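Local coordinates for carbohydrate-binding protein (Flavonifractor plautii, PDB 6N1B), which probably removes the acetyl group from N-acetylgalactosamine of the blood group A antigen, and binds the blood group B trisaccharide, at residues E108-D122 / A134-V146. Residues are numbered along the deposited sequence; the frame is centred on the assembly and turned at random.
With CA (calcium ion), chain C; CA (calcium ion), chain D; GLA (alpha-D-galactopyranose), chain B; FUC (alpha-L-fucopyranose), chain E.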
# COMPACT_ATOMS: atom_id res chain seq x y z
N GLU A 108 11.10 -10.91 1.53
CA GLU A 108 11.64 -11.04 0.18
C GLU A 108 13.05 -10.45 0.22
O GLU A 108 13.19 -9.34 0.74
CB GLU A 108 10.76 -10.34 -0.82
CG GLU A 108 11.34 -10.20 -2.22
CD GLU A 108 11.59 -11.54 -2.97
OE1 GLU A 108 11.05 -12.55 -2.51
OE2 GLU A 108 12.31 -11.44 -4.00
N PRO A 109 14.07 -11.19 -0.25
CA PRO A 109 15.41 -10.68 -0.01
C PRO A 109 15.81 -9.40 -0.71
O PRO A 109 15.29 -9.04 -1.78
CB PRO A 109 16.32 -11.87 -0.48
CG PRO A 109 15.45 -12.75 -1.24
CD PRO A 109 14.03 -12.51 -0.85
N GLN A 110 16.84 -8.77 -0.16
CA GLN A 110 17.50 -7.71 -0.83
C GLN A 110 17.99 -8.18 -2.20
O GLN A 110 18.68 -9.22 -2.31
CB GLN A 110 18.66 -7.23 0.07
CG GLN A 110 19.42 -6.08 -0.50
CD GLN A 110 20.39 -5.44 0.47
OE1 GLN A 110 19.97 -5.08 1.57
NE2 GLN A 110 21.65 -5.35 0.07
N PRO A 111 17.76 -7.41 -3.27
CA PRO A 111 18.30 -7.79 -4.58
C PRO A 111 19.81 -7.82 -4.60
O PRO A 111 20.52 -7.15 -3.80
CB PRO A 111 17.79 -6.68 -5.52
CG PRO A 111 16.51 -6.24 -4.90
CD PRO A 111 16.83 -6.29 -3.40
N PRO A 112 20.40 -8.50 -5.59
CA PRO A 112 21.91 -8.63 -5.57
C PRO A 112 22.65 -7.42 -6.07
O PRO A 112 23.86 -7.41 -5.98
CB PRO A 112 22.11 -9.88 -6.60
CG PRO A 112 20.95 -9.82 -7.49
CD PRO A 112 19.78 -9.40 -6.56
N SER A 113 21.94 -6.50 -6.70
CA SER A 113 22.50 -5.27 -7.19
C SER A 113 21.49 -4.19 -7.30
O SER A 113 20.28 -4.47 -7.27
CB SER A 113 23.29 -5.40 -8.51
OG SER A 113 22.33 -5.35 -9.58
N THR A 114 21.93 -2.96 -7.47
CA THR A 114 21.09 -1.79 -7.66
C THR A 114 20.41 -1.68 -9.04
O THR A 114 19.67 -0.79 -9.28
CB THR A 114 21.76 -0.47 -7.32
OG1 THR A 114 22.90 -0.33 -8.12
CG2 THR A 114 22.19 -0.42 -5.82
N ARG A 115 20.64 -2.66 -9.92
CA ARG A 115 19.91 -2.74 -11.17
C ARG A 115 18.42 -2.98 -10.93
O ARG A 115 17.60 -2.61 -11.77
CB ARG A 115 20.48 -3.86 -12.07
CG ARG A 115 19.67 -4.07 -13.38
CD ARG A 115 20.36 -5.02 -14.27
NE ARG A 115 19.52 -5.27 -15.41
CZ ARG A 115 19.87 -5.88 -16.51
NH1 ARG A 115 21.15 -6.31 -16.69
NH2 ARG A 115 18.94 -6.06 -17.44
N TYR A 116 18.08 -3.64 -9.81
CA TYR A 116 16.75 -4.15 -9.53
C TYR A 116 16.21 -3.56 -8.24
O TYR A 116 17.03 -3.22 -7.36
CB TYR A 116 16.76 -5.66 -9.30
CG TYR A 116 17.39 -6.39 -10.44
CD1 TYR A 116 16.65 -6.81 -11.57
CD2 TYR A 116 18.72 -6.75 -10.38
CE1 TYR A 116 17.22 -7.46 -12.67
CE2 TYR A 116 19.33 -7.40 -11.49
CZ TYR A 116 18.60 -7.71 -12.65
OH TYR A 116 19.14 -8.34 -13.76
N HIS A 117 14.90 -3.41 -8.13
CA HIS A 117 14.38 -3.08 -6.81
C HIS A 117 12.97 -3.61 -6.67
O HIS A 117 12.22 -3.74 -7.65
CB HIS A 117 14.42 -1.53 -6.49
CG HIS A 117 13.27 -0.77 -7.12
ND1 HIS A 117 13.19 -0.49 -8.48
CD2 HIS A 117 12.17 -0.16 -6.56
CE1 HIS A 117 12.10 0.23 -8.70
NE2 HIS A 117 11.45 0.43 -7.56
N ASN A 118 12.58 -3.81 -5.43
CA ASN A 118 11.21 -4.17 -5.05
C ASN A 118 10.49 -2.91 -4.57
O ASN A 118 11.10 -1.89 -4.25
CB ASN A 118 11.23 -5.22 -3.95
CG ASN A 118 11.90 -6.51 -4.38
OD1 ASN A 118 12.88 -7.01 -3.64
ND2 ASN A 118 11.49 -7.06 -5.44
N CYS A 119 9.17 -2.99 -4.52
CA CYS A 119 8.34 -1.85 -4.07
C CYS A 119 6.89 -2.25 -3.94
O CYS A 119 6.48 -3.35 -4.37
CB CYS A 119 8.44 -0.62 -5.05
SG CYS A 119 7.82 -1.03 -6.71
N ASP A 120 6.12 -1.39 -3.30
CA ASP A 120 4.67 -1.40 -3.53
C ASP A 120 3.98 -2.65 -3.02
O ASP A 120 3.22 -3.35 -3.80
CB ASP A 120 4.33 -1.21 -5.02
CG ASP A 120 4.71 0.16 -5.57
OD1 ASP A 120 5.30 0.95 -4.83
OD2 ASP A 120 4.59 0.31 -6.80
N ALA A 121 4.11 -3.00 -1.76
CA ALA A 121 3.45 -4.17 -1.22
C ALA A 121 1.97 -3.91 -0.94
O ALA A 121 1.56 -2.86 -0.48
CB ALA A 121 4.14 -4.68 -0.01
N ASP A 122 1.17 -4.97 -1.07
CA ASP A 122 -0.28 -5.00 -0.71
C ASP A 122 -0.67 -6.40 -0.34
O ASP A 122 -0.20 -7.34 -1.01
CB ASP A 122 -1.10 -4.48 -1.93
CG ASP A 122 -2.60 -4.35 -1.69
OD1 ASP A 122 -3.13 -3.26 -1.19
OD2 ASP A 122 -3.28 -5.39 -1.95
N ALA A 134 0.63 -11.85 0.23
CA ALA A 134 1.36 -10.61 0.20
C ALA A 134 1.96 -10.42 -1.25
O ALA A 134 2.79 -11.24 -1.70
CB ALA A 134 2.52 -10.63 1.21
N TYR A 135 1.49 -9.37 -1.92
CA TYR A 135 1.93 -9.02 -3.28
C TYR A 135 2.94 -7.89 -3.22
O TYR A 135 2.88 -7.04 -2.31
CB TYR A 135 0.71 -8.55 -4.08
CG TYR A 135 -0.35 -9.62 -4.31
CD1 TYR A 135 -1.38 -9.81 -3.40
CD2 TYR A 135 -0.39 -10.36 -5.47
CE1 TYR A 135 -2.35 -10.76 -3.64
CE2 TYR A 135 -1.36 -11.31 -5.74
CZ TYR A 135 -2.38 -11.45 -4.81
OH TYR A 135 -3.38 -12.37 -5.02
N TRP A 136 3.78 -7.80 -4.22
CA TRP A 136 4.64 -6.60 -4.39
C TRP A 136 5.06 -6.53 -5.86
O TRP A 136 4.78 -7.41 -6.66
CB TRP A 136 5.85 -6.60 -3.45
CG TRP A 136 6.89 -7.61 -3.80
CD1 TRP A 136 8.03 -7.39 -4.56
CD2 TRP A 136 6.92 -8.99 -3.46
NE1 TRP A 136 8.75 -8.55 -4.74
CE2 TRP A 136 8.09 -9.54 -4.04
CE3 TRP A 136 6.09 -9.85 -2.75
CZ2 TRP A 136 8.41 -10.86 -3.94
CZ3 TRP A 136 6.44 -11.19 -2.64
CH2 TRP A 136 7.59 -11.69 -3.21
N ASN A 137 5.76 -5.43 -6.18
CA ASN A 137 6.27 -5.17 -7.54
C ASN A 137 7.76 -5.28 -7.55
O ASN A 137 8.42 -4.68 -6.68
CB ASN A 137 5.77 -3.81 -7.98
CG ASN A 137 6.10 -3.51 -9.39
OD1 ASN A 137 7.31 -3.40 -9.70
ND2 ASN A 137 5.10 -3.32 -10.28
N TRP A 138 8.30 -6.03 -8.44
CA TRP A 138 9.70 -6.17 -8.68
C TRP A 138 10.06 -5.57 -10.04
O TRP A 138 9.38 -5.92 -11.04
CB TRP A 138 10.18 -7.64 -8.67
CG TRP A 138 11.55 -7.95 -9.18
CD1 TRP A 138 12.72 -7.90 -8.41
CD2 TRP A 138 11.93 -8.33 -10.50
NE1 TRP A 138 13.78 -8.28 -9.20
CE2 TRP A 138 13.33 -8.57 -10.48
CE3 TRP A 138 11.23 -8.61 -11.66
CZ2 TRP A 138 14.00 -9.07 -11.55
CZ3 TRP A 138 11.90 -9.06 -12.79
CH2 TRP A 138 13.29 -9.26 -12.75
N ALA A 139 11.11 -4.76 -10.14
CA ALA A 139 11.48 -4.17 -11.44
C ALA A 139 12.96 -4.41 -11.72
O ALA A 139 13.81 -4.27 -10.82
CB ALA A 139 11.25 -2.67 -11.39
N ASP A 140 13.24 -4.72 -12.96
CA ASP A 140 14.54 -4.51 -13.57
C ASP A 140 14.58 -3.08 -14.07
O ASP A 140 13.90 -2.77 -15.02
CB ASP A 140 14.70 -5.50 -14.75
CG ASP A 140 16.03 -5.38 -15.53
OD1 ASP A 140 16.77 -4.43 -15.22
OD2 ASP A 140 16.25 -6.27 -16.42
N ASP A 141 15.29 -2.21 -13.36
CA ASP A 141 15.22 -0.83 -13.74
C ASP A 141 16.04 -0.46 -14.96
O ASP A 141 16.02 0.70 -15.39
CB ASP A 141 15.61 0.05 -12.57
CG ASP A 141 14.62 -0.04 -11.41
OD1 ASP A 141 13.47 0.49 -11.51
OD2 ASP A 141 14.98 -0.74 -10.40
N GLN A 142 16.83 -1.40 -15.48
CA GLN A 142 17.63 -1.10 -16.68
C GLN A 142 16.79 -0.98 -17.92
O GLN A 142 16.04 -1.91 -18.27
CB GLN A 142 18.68 -2.19 -16.87
CG GLN A 142 19.64 -1.92 -18.02
CD GLN A 142 20.89 -2.73 -17.99
OE1 GLN A 142 21.27 -3.26 -19.00
NE2 GLN A 142 21.57 -2.79 -16.86
N GLY A 143 16.85 0.12 -18.61
CA GLY A 143 16.22 0.26 -19.87
C GLY A 143 16.71 -0.79 -20.86
O GLY A 143 17.90 -1.16 -20.92
N GLY A 144 15.72 -1.39 -21.51
CA GLY A 144 15.97 -2.53 -22.42
C GLY A 144 16.16 -3.90 -21.71
O GLY A 144 16.50 -4.91 -22.33
N GLY A 145 16.01 -3.85 -20.37
CA GLY A 145 15.95 -5.04 -19.52
C GLY A 145 14.66 -5.85 -19.66
O GLY A 145 13.92 -5.75 -20.64
N VAL A 146 14.42 -6.70 -18.66
CA VAL A 146 13.33 -7.64 -18.71
C VAL A 146 11.94 -7.11 -18.31
O VAL A 146 10.92 -7.80 -18.40
CB VAL A 146 13.67 -8.94 -17.94
CG1 VAL A 146 14.95 -9.61 -18.43
CG2 VAL A 146 13.67 -8.74 -16.41
CA CA C . 6.07 2.74 -5.10
CA CA D . -4.75 -3.18 0.64
C1 GLA B . 9.72 5.74 -7.84
C2 GLA B . 9.13 4.46 -7.16
C3 GLA B . 9.77 3.21 -7.79
C4 GLA B . 9.63 3.20 -9.35
C5 GLA B . 10.07 4.57 -9.94
C6 GLA B . 9.65 4.75 -11.34
O2 GLA B . 9.49 4.55 -5.73
O3 GLA B . 9.21 1.84 -7.08
O4 GLA B . 8.29 2.94 -9.59
O5 GLA B . 9.37 5.71 -9.27
O6 GLA B . 10.15 6.02 -11.95
C1 FUC E . 13.86 4.51 -8.13
C2 FUC E . 14.24 3.34 -9.06
C3 FUC E . 15.58 3.66 -9.77
C4 FUC E . 16.67 3.84 -8.72
C5 FUC E . 16.27 5.00 -7.81
C6 FUC E . 17.23 5.28 -6.62
O2 FUC E . 13.22 3.19 -10.09
O3 FUC E . 15.97 2.53 -10.59
O4 FUC E . 16.81 2.64 -7.98
O5 FUC E . 14.96 4.71 -7.23
O HOH W 1 11.27 -9.72 -5.84
O HOH W 2 17.02 0.05 -8.93
O HOH W 3 17.49 -8.66 -15.83
O HOH W 4 9.76 -2.19 -8.35
O HOH W 5 7.25 4.35 -5.17
O HOH W 6 5.81 2.86 -2.96
O HOH W 7 8.14 2.25 -4.77
O HOH W 8 6.29 2.39 -7.20
O HOH W 9 -6.11 -2.09 2.20
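Tyr135 exchanges two backbone hydrogen bonds with Asp122, Tyr135 N to Asp122 O (2.8 Å) and Asp122 N to Tyr135 O. Asp122 OD1 binds a calcium ion together with Asp56 and Asp274, and Arg336 hydrogen-bonds the same oxygen. Between this pair and Cys119 the register slips by one residue, a beta bulge; within it Asp120 turns OD1 onto a second calcium ion, at 2.0 Å, which His272 also binds, while Ser206 N hydrogen-bonds Asp120 OD2. The bent Glu108 chain passes over the rim of one face of the Trp136 ring, at CZ2 and CH2, with Glu108 CD 3.4 Å from Trp136 CZ2. The Glu108 carboxylate also forms a salt bridge with Arg153. One water accepts from Trp136 NE1 and Asn118 ND2 and donates to Glu108 OE2. Asn137 pairs with Cys119 through both backbone bonds. Trp138 meets Tyr116 rim to rim, the planes only 8° apart and Tyr116 CD1 3.5 Å from Trp138 CZ2. Ala139 makes the regular hydrogen-bonded pair with His117. Asp140 has CG anti to the backbone N (chi1 178°), which carries its carboxylate to Arg115. Arg115 grips it side-on in a salt bridge: NE reaches Asp140 OD1 almost straight (2.9 Å, 176°) and NH2 reaches OD2. Gln142 N reaches Asp140 OD1 from the other face of the carboxylate, closing an Asx turn, and Val146 N reaches Asp140 OD2. Asp141 offers the syn lone pair of OD2 to His117 ND1 at 2.6 Å, nearly in the imidazole plane. This fixes the ring's rotation, and His117 NE2 is hydrogen-bonded to O3 of the alpha-galactose at 2.7 Å. Asp141 OD1 accepts from fucose O2 and is hydrogen-bonded to Tyr202. Gln142 stacks its amide over one guanidinium face of Arg115. The hairpin forms the first two strands of one beta-propeller blade, lining the glycan pocket beside the calcium ions.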